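Local coordinates for protein mercuric reductase (Metallosphaera sedula, PDB 4YWO) that probably reduces mercuric ion to elemental mercury with NADPH as electron donor and FAD as cofactor, working as a homodimer, at residues I210-I224 and I345-E358. Residues are numbered along the deposited sequence; the frame is centred on the assembly and turned at random.
Sequences IPDWEPEASVEARRI and IFTQPNLARVGLTE
Trp-213 lies sandwiched between Arg-353 and a pair of isoleucines, an example of how an arginine can use both its aliphatic stem and its charge on one indole. Arg-353 CD sits over the six-membered ring of Trp-213, 3.5 Å from its centroid, in a CH-pi contact. A bend at chi3 (-68°) then brings Arg-353 CZ above the five-membered ring of Trp-213, 4.6 Å from its centroid, for a cation-pi contact with the guanidinium plane steeply inclined to the ring (73°). Arg-353 NH1 donates to Asp-212 O (3.0 Å) from above the carbonyl plane, and a water links Arg-353 NH2 to the same oxygen. Against the opposite face, toward the rim, come Ile-210 CD1 and Ile-345 CD1, the latter 3.5 Å from Trp-213 CZ2. Leu-351 CD2 carries the apolar seam on to Ile-210 CD1 (3.7 Å), and Ile-224 CD1 packs end-on against CG of the Pro-349 ring. At the other end, Glu-214 OE2 accepts Glu-358 N on its syn side (2.8 Å), while OE1 pairs with Lys-392. Helix 215-224 runs nearly antiparallel to strand 350-355, joining the pyridine nucleotide-disulphide oxidoreductase region to the dimerisation-domain sheet, where strand 399-407 is hydrogen-bonded to 350-355; helix 184-194 packs against the isoleucines.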
ATOM      1  N   ILE A 210       4.980  23.128   3.167  1.00 14.57           N
ATOM      2  CA  ILE A 210       5.954  22.086   3.319  1.00 15.54           C
ATOM      3  C   ILE A 210       7.237  22.322   2.569  1.00 16.27           C
ATOM      4  O   ILE A 210       7.728  21.585   1.698  1.00 14.81           O
ATOM      5  CB  ILE A 210       5.380  20.636   3.000  1.00 15.76           C
ATOM      6  CG1 ILE A 210       4.764  20.571   1.640  1.00 17.94           C
ATOM      7  CG2 ILE A 210       4.410  20.197   4.087  1.00 15.73           C
ATOM      8  CD1 ILE A 210       4.248  19.150   1.260  1.00 16.66           C
ATOM      9  N   PRO A 211       7.946  23.408   2.974  1.00 16.86           N
ATOM     10  CA  PRO A 211       9.107  23.813   2.146  1.00 19.02           C
ATOM     11  C   PRO A 211      10.308  22.962   2.282  1.00 18.62           C
ATOM     12  O   PRO A 211      11.221  23.081   1.496  1.00 21.69           O
ATOM     13  CB  PRO A 211       9.420  25.242   2.752  1.00 19.32           C
ATOM     14  CG  PRO A 211       8.913  25.176   4.118  1.00 21.79           C
ATOM     15  CD  PRO A 211       7.617  24.400   4.011  1.00 19.10           C
ATOM     16  N   ASP A 212      10.337  22.011   3.194  1.00 17.91           N
ATOM     17  CA  ASP A 212      11.442  21.052   3.207  1.00 20.05           C
ATOM     18  C   ASP A 212      11.160  19.728   2.448  1.00 16.96           C
ATOM     19  O   ASP A 212      12.012  18.847   2.450  1.00 19.40           O
ATOM     20  CB  ASP A 212      11.790  20.773   4.633  1.00 23.87           C
ATOM     21  CG  ASP A 212      12.416  22.065   5.337  1.00 35.64           C
ATOM     22  OD1 ASP A 212      12.938  22.949   4.606  1.00 44.92           O
ATOM     23  OD2 ASP A 212      12.396  22.199   6.566  1.00 58.35           O
ATOM     24  N   TRP A 213      10.036  19.652   1.822  1.00 15.92           N
ATOM     25  CA  TRP A 213       9.716  18.554   0.887  1.00 14.37           C
ATOM     26  C   TRP A 213      10.164  18.885  -0.523  1.00 17.10           C
ATOM     27  O   TRP A 213      10.605  20.028  -0.838  1.00 17.24           O
ATOM     28  CB  TRP A 213       8.203  18.286   0.936  1.00 13.97           C
ATOM     29  CG  TRP A 213       7.706  17.652   2.181  1.00 15.12           C
ATOM     30  CD1 TRP A 213       7.825  18.123   3.441  1.00 17.52           C
ATOM     31  CD2 TRP A 213       7.074  16.363   2.275  1.00 14.37           C
ATOM     32  NE1 TRP A 213       7.320  17.179   4.341  1.00 17.54           N
ATOM     33  CE2 TRP A 213       6.794  16.129   3.616  1.00 16.31           C
ATOM     34  CE3 TRP A 213       6.623  15.449   1.343  1.00 15.51           C
ATOM     35  CZ2 TRP A 213       6.174  14.913   4.054  1.00 16.19           C
ATOM     36  CZ3 TRP A 213       6.018  14.207   1.828  1.00 16.38           C
ATOM     37  CH2 TRP A 213       5.779  14.027   3.122  1.00 14.48           C
ATOM     38  N   GLU A 214      10.091  17.889  -1.416  1.00 15.38           N
ATOM     39  CA  GLU A 214      10.399  18.137  -2.876  1.00 14.05           C
ATOM     40  C   GLU A 214       9.469  19.264  -3.355  1.00 14.13           C
ATOM     41  O   GLU A 214       8.301  19.402  -3.007  1.00 14.91           O
ATOM     42  CB  GLU A 214      10.141  16.902  -3.729  1.00 16.19           C
ATOM     43  CG  GLU A 214      11.160  15.804  -3.460  1.00 18.03           C
ATOM     44  CD  GLU A 214      12.481  15.980  -4.145  1.00 21.06           C
ATOM     45  OE1 GLU A 214      12.701  17.041  -4.734  1.00 20.96           O
ATOM     46  OE2 GLU A 214      13.329  15.067  -4.088  1.00 19.18           O
ATOM     47  N   PRO A 215      10.030  20.138  -4.272  1.00 15.03           N
ATOM     48  CA  PRO A 215       9.152  21.160  -4.879  1.00 15.93           C
ATOM     49  C   PRO A 215       7.817  20.714  -5.429  1.00 13.84           C
ATOM     50  O   PRO A 215       6.771  21.362  -5.212  1.00 15.76           O
ATOM     51  CB  PRO A 215       9.996  21.678  -6.066  1.00 16.66           C
ATOM     52  CG  PRO A 215      11.364  21.313  -5.764  1.00 19.63           C
ATOM     53  CD  PRO A 215      11.376  20.154  -4.786  1.00 16.50           C
ATOM     54  N   GLU A 216       7.821  19.567  -6.119  1.00 15.59           N
ATOM     55  CA  GLU A 216       6.611  18.979  -6.612  1.00 16.27           C
ATOM     56  C   GLU A 216       5.599  18.751  -5.454  1.00 14.68           C
ATOM     57  O   GLU A 216       4.371  18.887  -5.686  1.00 15.94           O
ATOM     58  CB  GLU A 216       6.886  17.664  -7.364  1.00 16.35           C
ATOM     59  CG  GLU A 216       7.696  17.846  -8.651  1.00 19.05           C
ATOM     60  CD  GLU A 216       9.178  17.781  -8.484  1.00 19.93           C
ATOM     61  OE1 GLU A 216       9.777  17.922  -7.375  1.00 18.63           O
ATOM     62  OE2 GLU A 216       9.758  17.515  -9.551  1.00 22.57           O
ATOM     63  N   ALA A 217       6.059  18.311  -4.326  1.00 13.92           N
ATOM     64  CA  ALA A 217       5.158  18.093  -3.192  1.00 14.46           C
ATOM     65  C   ALA A 217       4.514  19.383  -2.689  1.00 14.99           C
ATOM     66  O   ALA A 217       3.318  19.437  -2.385  1.00 15.31           O
ATOM     67  CB  ALA A 217       5.823  17.288  -2.102  1.00 14.14           C
ATOM     68  N   SER A 218       5.329  20.465  -2.599  1.00 15.77           N
ATOM     69  CA  SER A 218       4.762  21.763  -2.184  1.00 17.31           C
ATOM     70  C   SER A 218       3.662  22.216  -3.147  1.00 15.62           C
ATOM     71  O   SER A 218       2.626  22.766  -2.708  1.00 17.19           O
ATOM     72  CB  SER A 218       5.893  22.790  -2.153  1.00 16.07           C
ATOM     73  OG  SER A 218       6.859  22.482  -1.177  1.00 17.41           O
ATOM     74  N   VAL A 219       3.865  22.046  -4.476  1.00 16.09           N
ATOM     75  CA  VAL A 219       2.797  22.322  -5.453  1.00 17.71           C
ATOM     76  C   VAL A 219       1.501  21.583  -5.215  1.00 15.19           C
ATOM     77  O   VAL A 219       0.405  22.165  -5.187  1.00 17.83           O
ATOM     78  CB  VAL A 219       3.284  22.102  -6.881  1.00 18.16           C
ATOM     79  CG1 VAL A 219       2.142  22.176  -7.885  1.00 17.80           C
ATOM     80  CG2 VAL A 219       4.437  23.032  -7.220  1.00 19.28           C
ATOM     81  N   GLU A 220       1.656  20.245  -5.032  1.00 16.96           N
ATOM     82  CA  GLU A 220       0.535  19.403  -4.798  1.00 16.47           C
ATOM     83  C   GLU A 220      -0.171  19.748  -3.506  1.00 15.19           C
ATOM     84  O   GLU A 220      -1.397  19.729  -3.450  1.00 16.18           O
ATOM     85  CB  GLU A 220       0.861  17.898  -4.804  1.00 17.96           C
ATOM     86  CG  GLU A 220       1.414  17.290  -6.081  1.00 17.05           C
ATOM     87  CD  GLU A 220       0.632  17.349  -7.321  1.00 20.54           C
ATOM     88  OE1 GLU A 220      -0.356  18.130  -7.432  1.00 21.62           O
ATOM     89  OE2 GLU A 220       0.994  16.556  -8.266  1.00 20.81           O
ATOM     90  N   ALA A 221       0.596  20.109  -2.445  1.00 14.94           N
ATOM     91  CA  ALA A 221       0.033  20.458  -1.111  1.00 15.87           C
ATOM     92  C   ALA A 221      -0.968  21.612  -1.278  1.00 16.45           C
ATOM     93  O   ALA A 221      -2.098  21.580  -0.753  1.00 16.82           O
ATOM     94  CB  ALA A 221       1.112  20.763  -0.133  1.00 16.45           C
ATOM     95  N   ARG A 222      -0.574  22.650  -2.059  1.00 15.60           N
ATOM     96  CA  ARG A 222      -1.492  23.720  -2.298  1.00 16.41           C
ATOM     97  C   ARG A 222      -2.749  23.332  -2.996  1.00 16.36           C
ATOM     98  O   ARG A 222      -3.880  23.735  -2.632  1.00 16.80           O
ATOM     99  CB  ARG A 222      -0.740  24.912  -2.964  1.00 17.34           C
ATOM    100  CG  ARG A 222      -1.705  26.038  -3.091  1.00 19.64           C
ATOM    101  CD  ARG A 222      -1.318  27.201  -3.997  1.00 21.50           C
ATOM    102  NE  ARG A 222      -0.450  28.047  -3.285  1.00 21.81           N
ATOM    103  CZ  ARG A 222      -0.793  29.101  -2.586  1.00 23.24           C
ATOM    104  NH1 ARG A 222      -2.050  29.548  -2.527  1.00 24.89           N
ATOM    105  NH2 ARG A 222       0.152  29.789  -2.057  1.00 23.57           N
ATOM    106  N   ARG A 223      -2.644  22.479  -4.035  1.00 16.09           N
ATOM    107  CA  ARG A 223      -3.768  22.006  -4.794  1.00 16.30           C
ATOM    108  C   ARG A 223      -4.724  21.183  -3.952  1.00 17.55           C
ATOM    109  O   ARG A 223      -5.969  21.329  -4.078  1.00 18.29           O
ATOM    110  CB  ARG A 223      -3.319  21.143  -5.947  1.00 18.39           C
ATOM    111  CG  ARG A 223      -2.568  21.936  -6.954  1.00 21.00           C
ATOM    112  CD  ARG A 223      -2.165  20.962  -8.026  1.00 24.94           C
ATOM    113  NE  ARG A 223      -1.631  21.655  -9.209  1.00 23.52           N
ATOM    114  CZ  ARG A 223      -0.756  21.133 -10.009  1.00 23.58           C
ATOM    115  NH1 ARG A 223      -0.331  19.878  -9.865  1.00 26.80           N
ATOM    116  NH2 ARG A 223      -0.295  21.862 -11.044  1.00 25.65           N
ATOM    117  N   ILE A 224      -4.135  20.349  -3.072  1.00 15.15           N
ATOM    118  CA  ILE A 224      -4.930  19.510  -2.160  1.00 15.61           C
ATOM    119  C   ILE A 224      -5.728  20.363  -1.252  1.00 16.71           C
ATOM    120  O   ILE A 224      -6.934  20.141  -1.075  1.00 19.87           O
ATOM    121  CB  ILE A 224      -4.066  18.490  -1.434  1.00 15.87           C
ATOM    122  CG1 ILE A 224      -3.483  17.524  -2.493  1.00 15.67           C
ATOM    123  CG2 ILE A 224      -4.908  17.700  -0.401  1.00 16.25           C
ATOM    124  CD1 ILE A 224      -2.289  16.712  -1.983  1.00 16.91           C
ATOM    125  N   ILE A 345       2.225  12.370   5.240  1.00 12.03           N
ATOM    126  CA  ILE A 345       1.106  13.318   5.537  1.00 12.71           C
ATOM    127  C   ILE A 345      -0.143  12.652   5.119  1.00 13.15           C
ATOM    128  O   ILE A 345      -0.366  12.337   3.925  1.00 13.29           O
ATOM    129  CB  ILE A 345       1.371  14.667   4.837  1.00 13.14           C
ATOM    130  CG1 ILE A 345       2.644  15.285   5.262  1.00 14.36           C
ATOM    131  CG2 ILE A 345       0.200  15.623   5.155  1.00 14.86           C
ATOM    132  CD1 ILE A 345       3.068  16.536   4.521  1.00 16.01           C
ATOM    133  N   PHE A 346      -1.067  12.392   6.030  1.00 13.79           N
ATOM    134  CA  PHE A 346      -2.232  11.542   5.812  1.00 13.93           C
ATOM    135  C   PHE A 346      -3.479  12.344   5.361  1.00 15.03           C
ATOM    136  O   PHE A 346      -4.591  11.931   5.617  1.00 17.13           O
ATOM    137  CB  PHE A 346      -2.542  10.744   7.058  1.00 13.77           C
ATOM    138  CG  PHE A 346      -1.576   9.632   7.362  1.00 14.05           C
ATOM    139  CD1 PHE A 346      -1.761   8.355   6.753  1.00 15.55           C
ATOM    140  CD2 PHE A 346      -0.530   9.751   8.238  1.00 14.29           C
ATOM    141  CE1 PHE A 346      -0.863   7.316   6.988  1.00 16.25           C
ATOM    142  CE2 PHE A 346       0.312   8.669   8.489  1.00 16.29           C
ATOM    143  CZ  PHE A 346       0.090   7.452   7.887  1.00 16.78           C
ATOM    144  N   THR A 347      -3.281  13.476   4.657  1.00 14.23           N
ATOM    145  CA  THR A 347      -4.309  13.975   3.848  1.00 14.05           C
ATOM    146  C   THR A 347      -4.761  12.909   2.812  1.00 15.23           C
ATOM    147  O   THR A 347      -4.102  11.950   2.612  1.00 14.43           O
ATOM    148  CB  THR A 347      -3.846  15.215   3.092  1.00 13.74           C
ATOM    149  OG1 THR A 347      -2.580  14.983   2.426  1.00 14.57           O
ATOM    150  CG2 THR A 347      -3.613  16.419   4.062  1.00 16.32           C
ATOM    151  N   GLN A 348      -5.850  13.221   2.154  1.00 14.31           N
ATOM    152  CA  GLN A 348      -6.289  12.460   0.970  1.00 13.34           C
ATOM    153  C   GLN A 348      -6.153  13.418  -0.184  1.00 15.59           C
ATOM    154  O   GLN A 348      -6.824  14.487  -0.258  1.00 16.46           O
ATOM    155  CB  GLN A 348      -7.732  12.099   1.098  1.00 14.03           C
ATOM    156  CG  GLN A 348      -8.212  11.332  -0.169  1.00 15.82           C
ATOM    157  CD  GLN A 348      -9.585  10.850  -0.063  1.00 18.20           C
ATOM    158  OE1 GLN A 348     -10.472  11.571   0.472  1.00 19.14           O
ATOM    159  NE2 GLN A 348      -9.850   9.608  -0.577  1.00 18.68           N
ATOM    160  N   PRO A 349      -5.377  13.103  -1.215  1.00 14.22           N
ATOM    161  CA  PRO A 349      -4.406  11.959  -1.276  1.00 14.21           C
ATOM    162  C   PRO A 349      -3.256  12.179  -0.321  1.00 12.67           C
ATOM    163  O   PRO A 349      -3.040  13.327   0.140  1.00 14.06           O
ATOM    164  CB  PRO A 349      -3.949  11.976  -2.698  1.00 14.49           C
ATOM    165  CG  PRO A 349      -3.933  13.432  -3.070  1.00 14.79           C
ATOM    166  CD  PRO A 349      -5.219  13.961  -2.410  1.00 14.97           C
ATOM    167  N   ASN A 350      -2.559  11.112  -0.018  1.00 11.73           N
ATOM    168  CA  ASN A 350      -1.400  11.135   0.877  1.00 12.34           C
ATOM    169  C   ASN A 350      -0.165  11.780   0.203  1.00 13.25           C
ATOM    170  O   ASN A 350      -0.023  11.819  -1.050  1.00 12.43           O
ATOM    171  CB  ASN A 350      -0.954   9.764   1.263  1.00 12.46           C
ATOM    172  CG  ASN A 350      -1.914   8.871   2.019  1.00 14.50           C
ATOM    173  OD1 ASN A 350      -1.710   7.637   2.011  1.00 15.89           O
ATOM    174  ND2 ASN A 350      -2.974   9.398   2.613  1.00 13.63           N
ATOM    175  N   LEU A 351       0.707  12.339   1.048  1.00 13.32           N
ATOM    176  CA  LEU A 351       2.064  12.749   0.588  1.00 12.69           C
ATOM    177  C   LEU A 351       2.986  11.866   1.351  1.00 13.61           C
ATOM    178  O   LEU A 351       2.841  11.723   2.605  1.00 14.76           O
ATOM    179  CB  LEU A 351       2.391  14.209   0.891  1.00 14.69           C
ATOM    180  CG  LEU A 351       1.413  15.233   0.240  1.00 16.64           C
ATOM    181  CD1 LEU A 351       0.344  15.548   1.221  1.00 18.46           C
ATOM    182  CD2 LEU A 351       2.170  16.484  -0.216  1.00 20.21           C
ATOM    183  N   ALA A 352       3.998  11.290   0.702  1.00 11.80           N
ATOM    184  CA  ALA A 352       4.898  10.389   1.422  1.00 12.73           C
ATOM    185  C   ALA A 352       6.335  10.614   0.956  1.00 14.13           C
ATOM    186  O   ALA A 352       6.560  10.960  -0.218  1.00 13.70           O
ATOM    187  CB  ALA A 352       4.537   8.989   1.089  1.00 13.57           C
ATOM    188  N   ARG A 353       7.290  10.380   1.819  1.00 13.52           N
ATOM    189  CA  ARG A 353       8.680  10.517   1.447  1.00 12.95           C
ATOM    190  C   ARG A 353       9.550   9.576   2.278  1.00 13.24           C
ATOM    191  O   ARG A 353       9.204   9.151   3.382  1.00 13.84           O
ATOM    192  CB  ARG A 353       9.117  11.947   1.729  1.00 12.32           C
ATOM    193  CG  ARG A 353       9.076  12.376   3.142  1.00 13.81           C
ATOM    194  CD  ARG A 353       9.524  13.791   3.419  1.00 14.37           C
ATOM    195  NE  ARG A 353      10.923  13.939   3.191  1.00 18.33           N
ATOM    196  CZ  ARG A 353      11.522  15.142   3.185  1.00 24.07           C
ATOM    197  NH1 ARG A 353      10.786  16.233   3.432  1.00 25.53           N
ATOM    198  NH2 ARG A 353      12.804  15.225   2.910  1.00 26.23           N
ATOM    199  N   VAL A 354      10.654   9.156   1.661  1.00 12.93           N
ATOM    200  CA  VAL A 354      11.703   8.426   2.408  1.00 13.02           C
ATOM    201  C   VAL A 354      13.039   8.737   1.741  1.00 13.33           C
ATOM    202  O   VAL A 354      13.099   8.837   0.514  1.00 13.69           O
ATOM    203  CB  VAL A 354      11.403   6.904   2.461  1.00 13.52           C
ATOM    204  CG1 VAL A 354      11.232   6.258   1.111  1.00 13.64           C
ATOM    205  CG2 VAL A 354      12.398   6.141   3.346  1.00 15.72           C
ATOM    206  N   GLY A 355      14.097   8.924   2.521  1.00 13.61           N
ATOM    207  CA  GLY A 355      15.443   9.097   1.943  1.00 14.34           C
ATOM    208  C   GLY A 355      15.610  10.604   1.527  1.00 15.00           C
ATOM    209  O   GLY A 355      14.951  11.557   1.978  1.00 16.92           O
ATOM    210  N   LEU A 356      16.578  10.763   0.632  1.00 16.13           N
ATOM    211  CA  LEU A 356      17.040  12.093   0.264  1.00 16.71           C
ATOM    212  C   LEU A 356      16.138  12.743  -0.788  1.00 15.62           C
ATOM    213  O   LEU A 356      15.633  12.075  -1.731  1.00 15.92           O
ATOM    214  CB  LEU A 356      18.420  11.923  -0.344  1.00 17.89           C
ATOM    215  CG  LEU A 356      19.488  11.297   0.536  1.00 19.14           C
ATOM    216  CD1 LEU A 356      20.803  11.307  -0.254  1.00 23.18           C
ATOM    217  CD2 LEU A 356      19.647  12.096   1.770  1.00 22.80           C
ATOM    218  N   THR A 357      16.053  14.050  -0.706  1.00 16.06           N
ATOM    219  CA  THR A 357      15.494  14.791  -1.828  1.00 16.75           C
ATOM    220  C   THR A 357      16.549  14.824  -2.948  1.00 17.82           C
ATOM    221  O   THR A 357      17.706  14.548  -2.736  1.00 18.73           O
ATOM    222  CB  THR A 357      15.124  16.253  -1.468  1.00 19.07           C
ATOM    223  OG1 THR A 357      16.353  16.956  -1.104  1.00 20.41           O
ATOM    224  CG2 THR A 357      14.088  16.340  -0.381  1.00 21.15           C
ATOM    225  N   GLU A 358      16.125  15.141  -4.181  1.00 18.23           N
ATOM    226  CA  GLU A 358      17.074  15.299  -5.270  1.00 19.09           C
ATOM    227  C   GLU A 358      18.160  16.373  -4.951  1.00 21.42           C
ATOM    228  O   GLU A 358      19.351  16.124  -5.174  1.00 20.88           O
ATOM    229  CB  GLU A 358      16.334  15.634  -6.563  1.00 23.22           C
ATOM    230  CG  GLU A 358      17.323  15.742  -7.713  1.00 23.72           C
ATOM    231  CD  GLU A 358      16.702  15.995  -9.051  1.00 33.77           C
ATOM    232  OE1 GLU A 358      15.481  16.123  -9.143  1.00 26.94           O
ATOM    233  OE2 GLU A 358      17.497  15.955 -10.011  1.00 31.60           O
TER
HETATM  234  O   HOH W   1      14.520  17.422   3.329  1.00 29.37           O